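Local coordinates for protein N-formylglutamate amidohydrolase (Ralstonia eutropha, PDB 2Q7S) that binds a zinc ion and is probably a hydrolase of the N-formylglutamate amidohydrolase family, at residues Leu195-Gly200 with Gly206-Val211; Ala60-Val65 with Ile249-Pro254. All coordinates share one frame; numbering follows the deposited sequence.

Interaction 1. Residues Leu195-Gly200 with Gly206-Val211; sequences LGDRDG and GLVDLV
Leu195 meets Val208 and Val211, and Asp197 meets Val208, in the first half of a beta-alpha-beta unit, in which strand 193-196 leads through a short loop into helix 205-217 and on to strand 222-224. Apolar packing carries the contact. Both methyls of Leu195 reach Val211 CG1, with CD1 and CD2 each 4.0 Å from it, so that the fork of the leucine rests against one valine branch. Leu195 CD1 also lies 4.1 Å from Val208 CG1, one helical turn earlier, where the two side chains run past each other in opposite directions. In both valines CG1 is the branch anti to the backbone N, and this brings the two methyls to the same leucine.

The polar member is Asp197. Its OD2 comes 3.6 Å from Val208 CG2, a van der Waals contact of a carboxylate oxygen with a methyl, while OD1 accepts from Asn225 ND2, just past strand 222-224, as well as from Gly200 N. A chi1 of 65°, with CG between the backbone N and the carbonyl carbon, places the carboxylate for both roles. Gly200 N, three residues on, donates to Asp197 OD1 over 2.7 Å, which makes an Asx motif, and it arrives 60° out of the carboxylate plane.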
ATOM      1  N   LEU A 195       9.106   7.721  -2.038  1.00 13.33           N
ATOM      2  CA  LEU A 195       9.635   6.358  -2.230  1.00 15.95           C
ATOM      3  C   LEU A 195      10.283   5.905  -0.918  1.00 15.32           C
ATOM      4  O   LEU A 195      11.218   6.503  -0.466  1.00 14.67           O
ATOM      5  CB  LEU A 195      10.682   6.368  -3.343  1.00 16.94           C
ATOM      6  CG  LEU A 195      10.215   6.903  -4.680  1.00 14.63           C
ATOM      7  CD1 LEU A 195      11.378   6.899  -5.719  1.00 13.74           C
ATOM      8  CD2 LEU A 195       8.994   6.130  -5.187  1.00 18.64           C
ATOM      9  N   GLY A 196       9.725   4.874  -0.293  1.00 16.35           N
ATOM     10  CA  GLY A 196      10.248   4.339   0.952  1.00 17.48           C
ATOM     11  C   GLY A 196      10.920   2.996   0.719  1.00 17.39           C
ATOM     12  O   GLY A 196      10.319   2.070   0.191  1.00 15.21           O
ATOM     13  N   ASP A 197      12.183   2.914   1.137  1.00 17.24           N
ATOM     14  CA  ASP A 197      12.953   1.692   1.049  1.00 16.99           C
ATOM     15  C   ASP A 197      13.805   1.521   2.327  1.00 18.58           C
ATOM     16  O   ASP A 197      14.888   0.921   2.296  1.00 17.14           O
ATOM     17  CB  ASP A 197      13.775   1.735  -0.238  1.00 19.36           C
ATOM     18  CG  ASP A 197      14.862   2.888  -0.241  1.00 20.17           C
ATOM     19  OD1 ASP A 197      15.010   3.649   0.752  1.00 20.12           O
ATOM     20  OD2 ASP A 197      15.625   2.981  -1.224  1.00 28.15           O
ATOM     21  N   ARG A 198      13.291   2.054   3.445  1.00 17.41           N
ATOM     22  CA  ARG A 198      13.899   1.937   4.790  1.00 18.96           C
ATOM     23  C   ARG A 198      15.328   2.429   4.709  1.00 17.27           C
ATOM     24  O   ARG A 198      16.254   1.684   4.945  1.00 19.20           O
ATOM     25  CB  ARG A 198      13.812   0.479   5.332  1.00 21.13           C
ATOM     26  CG  ARG A 198      12.403  -0.115   5.237  1.00 27.72           C
ATOM     27  CD  ARG A 198      11.520   0.304   6.358  1.00 29.96           C
ATOM     28  NE  ARG A 198      11.972  -0.343   7.570  1.00 31.85           N
ATOM     29  CZ  ARG A 198      11.223  -0.651   8.615  1.00 28.85           C
ATOM     30  NH1 ARG A 198       9.926  -0.358   8.675  1.00 24.50           N
ATOM     31  NH2 ARG A 198      11.806  -1.263   9.629  1.00 36.50           N
ATOM     32  N   ASP A 199      15.457   3.691   4.298  1.00 17.21           N
ATOM     33  CA  ASP A 199      16.729   4.390   4.045  1.00 19.43           C
ATOM     34  C   ASP A 199      17.742   3.626   3.200  1.00 19.13           C
ATOM     35  O   ASP A 199      18.919   3.529   3.548  1.00 16.97           O
ATOM     36  CB  ASP A 199      17.357   4.818   5.359  1.00 17.61           C
ATOM     37  CG  ASP A 199      16.464   5.753   6.158  1.00 24.35           C
ATOM     38  OD1 ASP A 199      15.928   6.728   5.563  1.00 27.59           O
ATOM     39  OD2 ASP A 199      16.343   5.525   7.398  1.00 27.52           O
ATOM     40  N   GLY A 200      17.273   3.108   2.072  1.00 16.45           N
ATOM     41  CA  GLY A 200      18.150   2.502   1.108  1.00 18.48           C
ATOM     42  C   GLY A 200      18.519   1.054   1.350  1.00 18.45           C
ATOM     43  O   GLY A 200      19.552   0.621   0.853  1.00 20.61           O
ATOM     44  N   GLY A 206      19.416   0.672  -8.179  1.00 15.43           N
ATOM     45  CA  GLY A 206      19.186   1.012  -9.586  1.00 16.91           C
ATOM     46  C   GLY A 206      17.696   1.220  -9.877  1.00 18.16           C
ATOM     47  O   GLY A 206      17.332   2.076 -10.680  1.00 18.03           O
ATOM     48  N   LEU A 207      16.829   0.459  -9.217  1.00 17.47           N
ATOM     49  CA  LEU A 207      15.395   0.618  -9.437  1.00 18.78           C
ATOM     50  C   LEU A 207      14.831   1.883  -8.806  1.00 18.70           C
ATOM     51  O   LEU A 207      13.981   2.547  -9.411  1.00 18.51           O
ATOM     52  CB  LEU A 207      14.592  -0.593  -8.985  1.00 17.85           C
ATOM     53  CG  LEU A 207      13.062  -0.485  -9.216  1.00 19.99           C
ATOM     54  CD1 LEU A 207      12.708  -0.264 -10.689  1.00 17.52           C
ATOM     55  CD2 LEU A 207      12.341  -1.696  -8.685  1.00 24.22           C
ATOM     56  N   VAL A 208      15.283   2.208  -7.596  1.00 19.59           N
ATOM     57  CA  VAL A 208      14.873   3.460  -6.946  1.00 19.17           C
ATOM     58  C   VAL A 208      15.369   4.659  -7.821  1.00 18.61           C
ATOM     59  O   VAL A 208      14.650   5.640  -7.993  1.00 18.03           O
ATOM     60  CB  VAL A 208      15.392   3.559  -5.471  1.00 19.43           C
ATOM     61  CG1 VAL A 208      14.672   4.651  -4.709  1.00 14.39           C
ATOM     62  CG2 VAL A 208      15.221   2.225  -4.752  1.00 19.87           C
ATOM     63  N   ASP A 209      16.581   4.549  -8.375  1.00 14.73           N
ATOM     64  CA  ASP A 209      17.157   5.599  -9.222  1.00 16.56           C
ATOM     65  C   ASP A 209      16.298   5.756 -10.480  1.00 15.93           C
ATOM     66  O   ASP A 209      15.983   6.871 -10.878  1.00 13.48           O
ATOM     67  CB  ASP A 209      18.586   5.248  -9.694  1.00 15.71           C
ATOM     68  CG  ASP A 209      19.665   5.421  -8.605  1.00 25.58           C
ATOM     69  OD1 ASP A 209      19.401   5.936  -7.493  1.00 28.53           O
ATOM     70  OD2 ASP A 209      20.817   5.025  -8.893  1.00 26.46           O
ATOM     71  N   LEU A 210      15.949   4.617 -11.086  1.00 15.74           N
ATOM     72  CA  LEU A 210      15.070   4.568 -12.273  1.00 17.53           C
ATOM     73  C   LEU A 210      13.751   5.273 -12.002  1.00 15.51           C
ATOM     74  O   LEU A 210      13.389   6.190 -12.714  1.00 14.56           O
ATOM     75  CB  LEU A 210      14.821   3.116 -12.732  1.00 17.19           C
ATOM     76  CG  LEU A 210      14.072   2.833 -14.055  1.00 21.01           C
ATOM     77  CD1 LEU A 210      14.421   3.822 -15.185  1.00 17.40           C
ATOM     78  CD2 LEU A 210      14.407   1.442 -14.513  1.00 17.23           C
ATOM     79  N   VAL A 211      13.047   4.865 -10.957  1.00 15.23           N
ATOM     80  CA  VAL A 211      11.713   5.414 -10.691  1.00 16.66           C
ATOM     81  C   VAL A 211      11.790   6.923 -10.417  1.00 17.46           C
ATOM     82  O   VAL A 211      11.021   7.716 -10.977  1.00 17.24           O
ATOM     83  CB  VAL A 211      11.000   4.668  -9.515  1.00 18.09           C
ATOM     84  CG1 VAL A 211       9.736   5.404  -9.099  1.00 15.47           C
ATOM     85  CG2 VAL A 211      10.706   3.181  -9.895  1.00 16.00           C
TER

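Interaction 2. Residues Ala60-Val65 with Ile249-Pro254; sequences ALWEAV and IEIRRP
A small apolar contact of Leu61 and Trp62 with Ile249 and Ile251, bridged at one point by water, joins the end of helix 58-61 to strand 244-252 of the central mixed sheet. Ile251 CD1 is shared by two partners. Leu61 CD1 meets it tip to tip at 3.8 Å, and Trp62 NE1 lies 3.8 Å from the same methyl, reached by a side chain that crosses the indole at a slant. Two residues earlier on the strand, Ile249 packs against the benzo end of the indole, its CD1 3.8 Å from Trp62 CH2 and its CG2 4.0 Å from Trp62 CZ2.

In this alpha/beta fold the end of helix 58-61 and the tryptophan after it lie over one face of the sheet, where Leu275 and Thr279 of helix 267-289 also touch Trp62. Trp62 is the first residue to leave helical backbone angles, and it starts a type I turn ending at Val65. The indole, turned nearly square to its stem (chi2 89°), hands its N-H to a water at 3.0 Å from Trp62 NE1. That water in turn donates to Ile249 O over 2.9 Å, linking the buried indole nitrogen to the strand backbone.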
ATOM      1  N   ALA A  60      -6.415   1.355  -9.753  1.00 19.18           N
ATOM      2  CA  ALA A  60      -6.736   1.738 -11.160  1.00 16.89           C
ATOM      3  C   ALA A  60      -5.613   2.600 -11.748  1.00 16.25           C
ATOM      4  O   ALA A  60      -5.347   2.524 -12.947  1.00 14.14           O
ATOM      5  CB  ALA A  60      -8.092   2.481 -11.240  1.00 14.62           C
ATOM      6  N   LEU A  61      -4.932   3.392 -10.897  1.00 14.68           N
ATOM      7  CA  LEU A  61      -3.784   4.222 -11.338  1.00 14.50           C
ATOM      8  C   LEU A  61      -2.685   3.332 -11.884  1.00 15.69           C
ATOM      9  O   LEU A  61      -2.068   3.657 -12.895  1.00 12.97           O
ATOM     10  CB  LEU A  61      -3.201   5.072 -10.229  1.00 11.70           C
ATOM     11  CG  LEU A  61      -3.922   6.374  -9.794  1.00  9.74           C
ATOM     12  CD1 LEU A  61      -3.193   6.940  -8.581  1.00 11.51           C
ATOM     13  CD2 LEU A  61      -3.987   7.366 -10.951  1.00  5.78           C
ATOM     14  N   TRP A  62      -2.496   2.183 -11.234  1.00 16.74           N
ATOM     15  CA  TRP A  62      -1.479   1.237 -11.679  1.00 16.91           C
ATOM     16  C   TRP A  62      -1.991   0.077 -12.503  1.00 14.01           C
ATOM     17  O   TRP A  62      -1.357  -0.995 -12.532  1.00 14.75           O
ATOM     18  CB  TRP A  62      -0.708   0.740 -10.473  1.00 16.60           C
ATOM     19  CG  TRP A  62       0.086   1.796  -9.719  1.00 10.43           C
ATOM     20  CD1 TRP A  62      -0.365   2.569  -8.680  1.00 13.61           C
ATOM     21  CD2 TRP A  62       1.486   2.121  -9.870  1.00 19.70           C
ATOM     22  NE1 TRP A  62       0.654   3.365  -8.193  1.00 15.49           N
ATOM     23  CE2 TRP A  62       1.801   3.090  -8.886  1.00 11.74           C
ATOM     24  CE3 TRP A  62       2.500   1.685 -10.735  1.00 15.55           C
ATOM     25  CZ2 TRP A  62       3.080   3.648  -8.760  1.00 12.32           C
ATOM     26  CZ3 TRP A  62       3.796   2.263 -10.611  1.00 13.46           C
ATOM     27  CH2 TRP A  62       4.054   3.211  -9.627  1.00 14.80           C
ATOM     28  N   GLU A  63      -3.112   0.262 -13.190  1.00 14.76           N
ATOM     29  CA  GLU A  63      -3.663  -0.809 -14.063  1.00 17.67           C
ATOM     30  C   GLU A  63      -2.685  -1.471 -15.055  1.00 15.18           C
ATOM     31  O   GLU A  63      -2.840  -2.618 -15.322  1.00 19.34           O
ATOM     32  CB  GLU A  63      -4.884  -0.307 -14.853  1.00 18.39           C
ATOM     33  CG  GLU A  63      -4.564   0.815 -15.781  1.00 19.95           C
ATOM     34  CD  GLU A  63      -5.485   0.904 -16.965  1.00 36.29           C
ATOM     35  OE1 GLU A  63      -6.653   0.452 -16.860  1.00 37.52           O
ATOM     36  OE2 GLU A  63      -5.034   1.455 -17.998  1.00 38.85           O
ATOM     37  N   ALA A  64      -1.680  -0.744 -15.547  1.00 16.15           N
ATOM     38  CA  ALA A  64      -0.636  -1.234 -16.513  1.00 14.62           C
ATOM     39  C   ALA A  64       0.195  -2.409 -16.064  1.00 15.76           C
ATOM     40  O   ALA A  64       0.787  -3.085 -16.875  1.00 10.81           O
ATOM     41  CB  ALA A  64       0.327  -0.129 -16.821  1.00 12.30           C
ATOM     42  N   VAL A  65       0.300  -2.605 -14.758  1.00 16.00           N
ATOM     43  CA  VAL A  65       1.154  -3.613 -14.194  1.00 13.80           C
ATOM     44  C   VAL A  65       1.025  -5.027 -14.842  1.00 13.27           C
ATOM     45  O   VAL A  65       2.059  -5.574 -15.235  1.00 10.26           O
ATOM     46  CB  VAL A  65       0.990  -3.649 -12.625  1.00 15.76           C
ATOM     47  CG1 VAL A  65       1.622  -4.921 -12.018  1.00 14.66           C
ATOM     48  CG2 VAL A  65       1.649  -2.438 -12.030  1.00 12.23           C
ATOM     49  N   ILE A 249       5.707   3.008  -2.640  1.00 17.11           N
ATOM     50  CA  ILE A 249       5.506   4.238  -3.446  1.00 17.99           C
ATOM     51  C   ILE A 249       4.224   4.962  -3.060  1.00 19.86           C
ATOM     52  O   ILE A 249       3.091   4.375  -3.170  1.00 13.86           O
ATOM     53  CB  ILE A 249       5.429   3.936  -4.985  1.00 19.09           C
ATOM     54  CG1 ILE A 249       6.671   3.145  -5.446  1.00 17.84           C
ATOM     55  CG2 ILE A 249       5.252   5.251  -5.762  1.00 17.10           C
ATOM     56  CD1 ILE A 249       6.764   2.912  -6.979  1.00 18.70           C
ATOM     57  N   GLU A 250       4.373   6.240  -2.690  1.00 19.21           N
ATOM     58  CA  GLU A 250       3.238   7.059  -2.225  1.00 20.95           C
ATOM     59  C   GLU A 250       2.966   8.230  -3.166  1.00 19.41           C
ATOM     60  O   GLU A 250       3.857   8.954  -3.470  1.00 14.32           O
ATOM     61  CB  GLU A 250       3.543   7.608  -0.832  1.00 22.12           C
ATOM     62  CG  GLU A 250       3.804   6.572   0.224  1.00 22.94           C
ATOM     63  CD  GLU A 250       2.656   6.343   1.149  1.00 21.83           C
ATOM     64  OE1 GLU A 250       1.614   7.020   1.007  1.00 31.40           O
ATOM     65  OE2 GLU A 250       2.784   5.457   2.012  1.00 31.53           O
ATOM     66  N   ILE A 251       1.719   8.394  -3.603  1.00 19.07           N
ATOM     67  CA  ILE A 251       1.307   9.443  -4.496  1.00 16.78           C
ATOM     68  C   ILE A 251       0.458  10.499  -3.761  1.00 15.23           C
ATOM     69  O   ILE A 251      -0.594  10.191  -3.170  1.00 15.54           O
ATOM     70  CB  ILE A 251       0.462   8.823  -5.669  1.00 15.52           C
ATOM     71  CG1 ILE A 251       1.276   7.784  -6.435  1.00 17.80           C
ATOM     72  CG2 ILE A 251      -0.068   9.853  -6.624  1.00 15.77           C
ATOM     73  CD1 ILE A 251       0.507   7.157  -7.550  1.00 16.37           C
ATOM     74  N   ARG A 252       0.863  11.761  -3.859  1.00 13.21           N
ATOM     75  CA  ARG A 252       0.073  12.879  -3.328  1.00 10.69           C
ATOM     76  C   ARG A 252      -1.321  12.891  -4.029  1.00 10.42           C
ATOM     77  O   ARG A 252      -1.468  13.110  -5.219  1.00 13.16           O
ATOM     78  CB  ARG A 252       0.819  14.195  -3.553  1.00 12.87           C
ATOM     79  CG  ARG A 252       0.407  15.385  -2.705  1.00 13.53           C
ATOM     80  CD  ARG A 252       1.449  16.513  -2.818  1.00 13.23           C
ATOM     81  NE  ARG A 252       1.588  17.071  -4.170  1.00 17.47           N
ATOM     82  CZ  ARG A 252       0.884  18.112  -4.616  1.00 18.98           C
ATOM     83  NH1 ARG A 252      -0.042  18.677  -3.858  1.00 20.04           N
ATOM     84  NH2 ARG A 252       1.094  18.584  -5.828  1.00 19.72           N
ATOM     85  N   ARG A 253      -2.351  12.696  -3.235  1.00 14.13           N
ATOM     86  CA  ARG A 253      -3.729  12.512  -3.686  1.00 12.76           C
ATOM     87  C   ARG A 253      -4.316  13.566  -4.600  1.00 14.32           C
ATOM     88  O   ARG A 253      -5.032  13.188  -5.536  1.00 16.74           O
ATOM     89  CB  ARG A 253      -4.647  12.304  -2.457  1.00 10.54           C
ATOM     90  CG  ARG A 253      -4.599  10.882  -1.940  1.00 11.50           C
ATOM     91  CD  ARG A 253      -5.258  10.771  -0.561  1.00 11.89           C
ATOM     92  NE  ARG A 253      -5.006   9.490   0.082  1.00 13.08           N
ATOM     93  CZ  ARG A 253      -5.315   9.268   1.363  1.00  5.32           C
ATOM     94  NH1 ARG A 253      -5.907  10.212   2.053  1.00 12.60           N
ATOM     95  NH2 ARG A 253      -5.075   8.111   1.909  1.00  9.67           N
ATOM     96  N   PRO A 254      -4.025  14.882  -4.360  1.00 15.62           N
ATOM     97  CA  PRO A 254      -4.543  15.949  -5.227  1.00 16.89           C
ATOM     98  C   PRO A 254      -4.193  15.765  -6.678  1.00 14.38           C
ATOM     99  O   PRO A 254      -4.932  16.221  -7.544  1.00 14.02           O
ATOM    100  CB  PRO A 254      -3.919  17.238  -4.659  1.00 16.48           C
ATOM    101  CG  PRO A 254      -3.650  16.965  -3.320  1.00 18.40           C
ATOM    102  CD  PRO A 254      -3.257  15.465  -3.255  1.00 16.03           C
TER
HETATM  103  O   HOH W   1       1.353   4.419  -5.495  1.00 19.51           O

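Overall arrangement
From the N terminus the chain first passes through residues 60-65, just after the zinc ligand Asp55, and meets residues 249-254 much later in the chain, so interaction 2 closes a long loop that contains the third zinc ligand, His172. Interaction 1 falls wholly within that loop: residues 195-200 and 206-211 close a short connection with five residues between them, and the two loops nest without crossing. Strands 193-196 and 244-252 are antiparallel neighbours in the mixed sheet, and the contacts touch there through Leu195 CD2 and Ile249 CG1, 3.8 Å apart. Together they join helix 205-217 and the end of helix 58-61 to adjacent strands.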